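PDB 4P0F: serine protease inhibitor 4, isoform B from Drosophila melanogaster, which probably inhibits serine and cysteine endopeptidases as a member of the serpin family, captured here in its cleaved form. Local coordinates for residues F10-Y22 with N33-A45. Sequence-based numbering, arbitrary orientation.
Sequences FARRLALFSINVY and NIVFSPFSIQTCA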
loop_
_atom_site.group_PDB
_atom_site.type_symbol
_atom_site.label_atom_id
_atom_site.label_comp_id
_atom_site.label_asym_id
_atom_site.label_seq_id
_atom_site.Cartn_x
_atom_site.Cartn_y
_atom_site.Cartn_z
ATOM N N PHE A 10 12.328 10.803 -0.490
ATOM C CA PHE A 10 10.966 10.377 -0.209
ATOM C C PHE A 10 10.810 8.913 -0.602
ATOM O O PHE A 10 10.255 8.117 0.144
ATOM C CB PHE A 10 9.949 11.247 -0.953
ATOM C CG PHE A 10 8.517 10.892 -0.645
ATOM C CD1 PHE A 10 7.888 9.851 -1.311
ATOM C CD2 PHE A 10 7.800 11.591 0.306
ATOM C CE1 PHE A 10 6.584 9.503 -1.021
ATOM C CE2 PHE A 10 6.489 11.246 0.587
ATOM C CZ PHE A 10 5.882 10.209 -0.071
ATOM N N ALA A 11 11.309 8.562 -1.780
ATOM C CA ALA A 11 11.198 7.195 -2.262
ATOM C C ALA A 11 11.969 6.232 -1.366
ATOM O O ALA A 11 11.456 5.170 -1.009
ATOM C CB ALA A 11 11.691 7.102 -3.689
ATOM N N ARG A 12 13.191 6.612 -0.994
ATOM C CA ARG A 12 14.018 5.788 -0.120
ATOM C C ARG A 12 13.338 5.519 1.211
ATOM O O ARG A 12 13.317 4.392 1.693
ATOM C CB ARG A 12 15.373 6.454 0.149
ATOM C CG ARG A 12 16.352 6.368 -0.968
ATOM C CD ARG A 12 17.761 6.605 -0.414
ATOM N NE ARG A 12 17.868 7.932 0.184
ATOM C CZ ARG A 12 18.140 9.035 -0.508
ATOM N NH1 ARG A 12 18.330 8.971 -1.816
ATOM N NH2 ARG A 12 18.224 10.204 0.107
ATOM N N ARG A 13 12.775 6.560 1.818
ATOM C CA ARG A 13 12.165 6.403 3.127
ATOM C C ARG A 13 10.888 5.570 3.047
ATOM O O ARG A 13 10.632 4.750 3.927
ATOM C CB ARG A 13 11.910 7.778 3.742
ATOM C CG ARG A 13 13.234 8.472 3.975
ATOM C CD ARG A 13 13.165 9.639 4.882
ATOM N NE ARG A 13 14.503 10.145 5.175
ATOM C CZ ARG A 13 14.740 11.117 6.041
ATOM N NH1 ARG A 13 13.729 11.668 6.697
ATOM N NH2 ARG A 13 15.978 11.530 6.267
ATOM N N LEU A 14 10.117 5.746 1.979
ATOM C CA LEU A 14 8.921 4.937 1.769
ATOM C C LEU A 14 9.284 3.473 1.528
ATOM O O LEU A 14 8.605 2.574 2.023
ATOM C CB LEU A 14 8.107 5.482 0.599
ATOM C CG LEU A 14 6.860 4.661 0.260
ATOM C CD1 LEU A 14 5.968 4.527 1.490
ATOM C CD2 LEU A 14 6.098 5.289 -0.890
ATOM N N ALA A 15 10.363 3.231 0.789
ATOM C CA ALA A 15 10.818 1.859 0.553
ATOM C C ALA A 15 11.183 1.147 1.855
ATOM O O ALA A 15 10.883 -0.034 2.026
ATOM C CB ALA A 15 12.007 1.837 -0.423
ATOM N N LEU A 16 11.820 1.854 2.779
ATOM C CA LEU A 16 12.176 1.251 4.055
ATOM C C LEU A 16 10.919 1.012 4.899
ATOM O O LEU A 16 10.751 -0.058 5.472
ATOM C CB LEU A 16 13.182 2.127 4.804
ATOM C CG LEU A 16 13.617 1.646 6.200
ATOM C CD1 LEU A 16 14.092 0.207 6.196
ATOM C CD2 LEU A 16 14.709 2.537 6.731
ATOM N N PHE A 17 10.039 2.007 4.969
ATOM C CA PHE A 17 8.744 1.817 5.620
ATOM C C PHE A 17 8.019 0.598 5.050
ATOM O O PHE A 17 7.440 -0.194 5.801
ATOM C CB PHE A 17 7.876 3.069 5.469
ATOM C CG PHE A 17 6.540 2.968 6.159
ATOM C CD1 PHE A 17 6.467 2.822 7.526
ATOM C CD2 PHE A 17 5.361 3.013 5.434
ATOM C CE1 PHE A 17 5.245 2.737 8.169
ATOM C CE2 PHE A 17 4.137 2.923 6.073
ATOM C CZ PHE A 17 4.090 2.778 7.446
ATOM N N SER A 18 8.091 0.426 3.731
ATOM C CA SER A 18 7.427 -0.687 3.062
ATOM C C SER A 18 7.920 -2.040 3.564
ATOM O O SER A 18 7.119 -2.916 3.888
ATOM C CB SER A 18 7.635 -0.622 1.547
ATOM O OG SER A 18 7.117 0.571 0.987
ATOM N N ILE A 19 9.236 -2.237 3.599
ATOM C CA ILE A 19 9.748 -3.523 4.031
ATOM C C ILE A 19 9.509 -3.702 5.527
ATOM O O ILE A 19 9.319 -4.824 5.987
ATOM C CB ILE A 19 11.250 -3.703 3.665
ATOM C CG1 ILE A 19 12.135 -2.658 4.332
ATOM C CG2 ILE A 19 11.410 -3.619 2.161
ATOM C CD1 ILE A 19 13.620 -2.945 4.196
ATOM N N ASN A 20 9.486 -2.603 6.289
ATOM C CA ASN A 20 9.154 -2.700 7.708
ATOM C C ASN A 20 7.739 -3.249 7.901
ATOM O O ASN A 20 7.522 -4.173 8.692
ATOM C CB ASN A 20 9.279 -1.336 8.394
ATOM C CG ASN A 20 10.718 -0.853 8.505
ATOM O OD1 ASN A 20 11.672 -1.589 8.246
ATOM N ND2 ASN A 20 10.874 0.387 8.949
ATOM N N VAL A 21 6.784 -2.682 7.171
ATOM C CA VAL A 21 5.382 -3.104 7.266
ATOM C C VAL A 21 5.210 -4.543 6.759
ATOM O O VAL A 21 4.541 -5.366 7.395
ATOM C CB VAL A 21 4.467 -2.143 6.479
ATOM C CG1 VAL A 21 3.056 -2.707 6.361
ATOM C CG2 VAL A 21 4.436 -0.771 7.160
ATOM N N TYR A 22 5.838 -4.837 5.624
ATOM C CA TYR A 22 5.778 -6.168 5.013
ATOM C C TYR A 22 6.253 -7.215 6.020
ATOM O O TYR A 22 5.626 -8.264 6.196
ATOM C CB TYR A 22 6.627 -6.167 3.736
ATOM C CG TYR A 22 6.685 -7.435 2.905
ATOM C CD1 TYR A 22 5.537 -8.138 2.561
ATOM C CD2 TYR A 22 7.902 -7.876 2.396
ATOM C CE1 TYR A 22 5.613 -9.279 1.771
ATOM C CE2 TYR A 22 7.989 -9.006 1.611
ATOM C CZ TYR A 22 6.848 -9.704 1.298
ATOM O OH TYR A 22 6.978 -10.828 0.514
ATOM N N ASN A 33 -1.482 -14.608 0.897
ATOM C CA ASN A 33 -1.026 -13.748 -0.186
ATOM C C ASN A 33 -1.232 -12.284 0.150
ATOM O O ASN A 33 -2.200 -11.658 -0.262
ATOM C CB ASN A 33 -1.744 -14.089 -1.482
ATOM C CG ASN A 33 -1.387 -15.468 -1.995
ATOM O OD1 ASN A 33 -0.454 -16.100 -1.507
ATOM N ND2 ASN A 33 -2.134 -15.947 -2.978
ATOM N N ILE A 34 -0.290 -11.735 0.892
ATOM C CA ILE A 34 -0.365 -10.353 1.307
ATOM C C ILE A 34 -0.278 -9.414 0.111
ATOM O O ILE A 34 0.528 -9.620 -0.785
ATOM C CB ILE A 34 0.765 -10.056 2.311
ATOM C CG1 ILE A 34 0.542 -10.886 3.581
ATOM C CG2 ILE A 34 0.840 -8.564 2.644
ATOM C CD1 ILE A 34 1.711 -10.881 4.537
ATOM N N VAL A 35 -1.124 -8.389 0.093
ATOM C CA VAL A 35 -0.942 -7.271 -0.826
ATOM C C VAL A 35 -1.340 -6.016 -0.083
ATOM O O VAL A 35 -2.310 -6.028 0.662
ATOM C CB VAL A 35 -1.754 -7.424 -2.146
ATOM C CG1 VAL A 35 -3.242 -7.632 -1.885
ATOM C CG2 VAL A 35 -1.526 -6.222 -3.058
ATOM N N PHE A 36 -0.564 -4.955 -0.249
ATOM C CA PHE A 36 -0.859 -3.694 0.414
ATOM C C PHE A 36 -0.203 -2.551 -0.338
ATOM O O PHE A 36 0.681 -2.766 -1.169
ATOM C CB PHE A 36 -0.408 -3.720 1.892
ATOM C CG PHE A 36 1.100 -3.692 2.106
ATOM C CD1 PHE A 36 1.865 -4.825 1.937
ATOM C CD2 PHE A 36 1.725 -2.530 2.535
ATOM C CE1 PHE A 36 3.242 -4.796 2.160
ATOM C CE2 PHE A 36 3.095 -2.492 2.753
ATOM C CZ PHE A 36 3.851 -3.627 2.562
ATOM N N SER A 37 -0.683 -1.334 -0.080
ATOM C CA SER A 37 -0.068 -0.136 -0.627
ATOM C C SER A 37 0.653 0.619 0.473
ATOM O O SER A 37 0.007 1.279 1.298
ATOM C CB SER A 37 -1.098 0.775 -1.276
ATOM O OG SER A 37 -0.494 1.994 -1.675
ATOM N N PRO A 38 1.987 0.526 0.503
ATOM C CA PRO A 38 2.701 1.286 1.539
ATOM C C PRO A 38 2.522 2.788 1.363
ATOM O O PRO A 38 2.461 3.527 2.362
ATOM C CB PRO A 38 4.160 0.854 1.358
ATOM C CG PRO A 38 4.258 0.276 0.012
ATOM C CD PRO A 38 2.905 -0.278 -0.327
ATOM N N PHE A 39 2.401 3.236 0.118
ATOM C CA PHE A 39 2.210 4.653 -0.162
ATOM C C PHE A 39 0.917 5.158 0.472
ATOM O O PHE A 39 0.874 6.261 1.037
ATOM C CB PHE A 39 2.182 4.929 -1.661
ATOM C CG PHE A 39 1.994 6.382 -1.988
ATOM C CD1 PHE A 39 0.725 6.919 -2.106
ATOM C CD2 PHE A 39 3.082 7.224 -2.128
ATOM C CE1 PHE A 39 0.548 8.267 -2.375
ATOM C CE2 PHE A 39 2.907 8.571 -2.402
ATOM C CZ PHE A 39 1.631 9.089 -2.524
ATOM N N SER A 40 -0.142 4.364 0.354
ATOM C CA SER A 40 -1.440 4.723 0.915
ATOM C C SER A 40 -1.371 4.828 2.437
ATOM O O SER A 40 -1.923 5.765 3.048
ATOM C CB SER A 40 -2.492 3.691 0.493
ATOM O OG SER A 40 -3.735 3.904 1.121
ATOM N N ILE A 41 -0.704 3.861 3.049
ATOM C CA ILE A 41 -0.573 3.828 4.494
ATOM C C ILE A 41 0.234 5.024 4.984
ATOM O O ILE A 41 -0.182 5.712 5.920
ATOM C CB ILE A 41 0.079 2.502 4.961
ATOM C CG1 ILE A 41 -0.843 1.324 4.616
ATOM C CG2 ILE A 41 0.358 2.525 6.458
ATOM C CD1 ILE A 41 -0.181 -0.015 4.690
ATOM N N GLN A 42 1.391 5.274 4.377
ATOM C CA GLN A 42 2.238 6.380 4.832
ATOM C C GLN A 42 1.549 7.738 4.650
ATOM O O GLN A 42 1.643 8.617 5.516
ATOM C CB GLN A 42 3.569 6.385 4.097
ATOM C CG GLN A 42 4.654 7.174 4.804
ATOM C CD GLN A 42 5.848 7.467 3.918
ATOM O OE1 GLN A 42 5.703 7.907 2.779
ATOM N NE2 GLN A 42 7.047 7.230 4.445
ATOM N N THR A 43 0.841 7.899 3.533
ATOM C CA THR A 43 0.141 9.138 3.230
ATOM C C THR A 43 -0.962 9.386 4.246
ATOM O O THR A 43 -1.077 10.489 4.785
ATOM C CB THR A 43 -0.447 9.104 1.806
ATOM O OG1 THR A 43 0.621 8.941 0.869
ATOM C CG2 THR A 43 -1.180 10.396 1.483
ATOM N N CYS A 44 -1.756 8.361 4.536
ATOM C CA CYS A 44 -2.866 8.524 5.476
ATOM C C CYS A 44 -2.331 8.878 6.855
ATOM O O CYS A 44 -2.840 9.781 7.530
ATOM C CB CYS A 44 -3.706 7.260 5.557
ATOM S SG CYS A 44 -5.219 7.510 6.514
ATOM N N ALA A 45 -1.286 8.176 7.271
ATOM C CA ALA A 45 -0.707 8.406 8.588
ATOM C C ALA A 45 -0.007 9.764 8.674
ATOM O O ALA A 45 -0.003 10.398 9.741
ATOM C CB ALA A 45 0.252 7.292 8.937
HETATM O O HOH W 1 8.493 8.750 2.204
#
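Pro38 packs against Ser18 where the helical segments 10-22 and 38-45 cross at 105°, their axes 9.8 Å apart. Ser18 OG lies 3.0 Å from Pro38 CB. The hydroxyl is turned back on its own helix and donates to Leu14 O from above the carbonyl plane. Ser18 N reaches that oxygen from the opposite face, so two bonds grip it.

Next to the proline, Leu14 sends its two methyls to different partners. Leu14 CD1 sits 3.6 Å from Gln42 OE1, and CD2 meets the edge of the Phe39 ring. Phe10 has CG anti to its backbone N (chi1 -177°), which carries the ring to helix 38-45. Phe10 CE1 comes 4.0 Å from Phe39 CE2, the two side chains crossing at about a right angle. Gln42 runs past Phe17 in the opposite direction. Its CB meets the ring, and the amide further out lies nearly parallel to it (15°). A water donates to both Gln42 OE1 and Phe10 O and rests over the centre of the Phe10 ring. Gln42 NE2 bonds to Leu64 O, so both ends of the amide are held. Ile41 CG2 meets the Phe17 ring edge in plane, 3.8 Å from Phe17 CE2.

Beyond the crossing, Phe36 sets its ring against the helix at Ser18, Val21 and Tyr22. Its edge points at Ser18 O. Phe36 CE2 touches Val21 CG1 at 3.6 Å, and Phe36 CZ packs on Tyr22 CB. Replacing Phe36 by an alanine is likely to open a gap beside Val21 and Tyr22 and weaken the hold of strand 35-36 on the helix. Tyr22 OH bonds to Ser376 and Thr361, while Phe36 pairs through its backbone with Trp374. The contact thus joins the N-terminal helix, a short strand and the following helix in the buried core of the serpin fold.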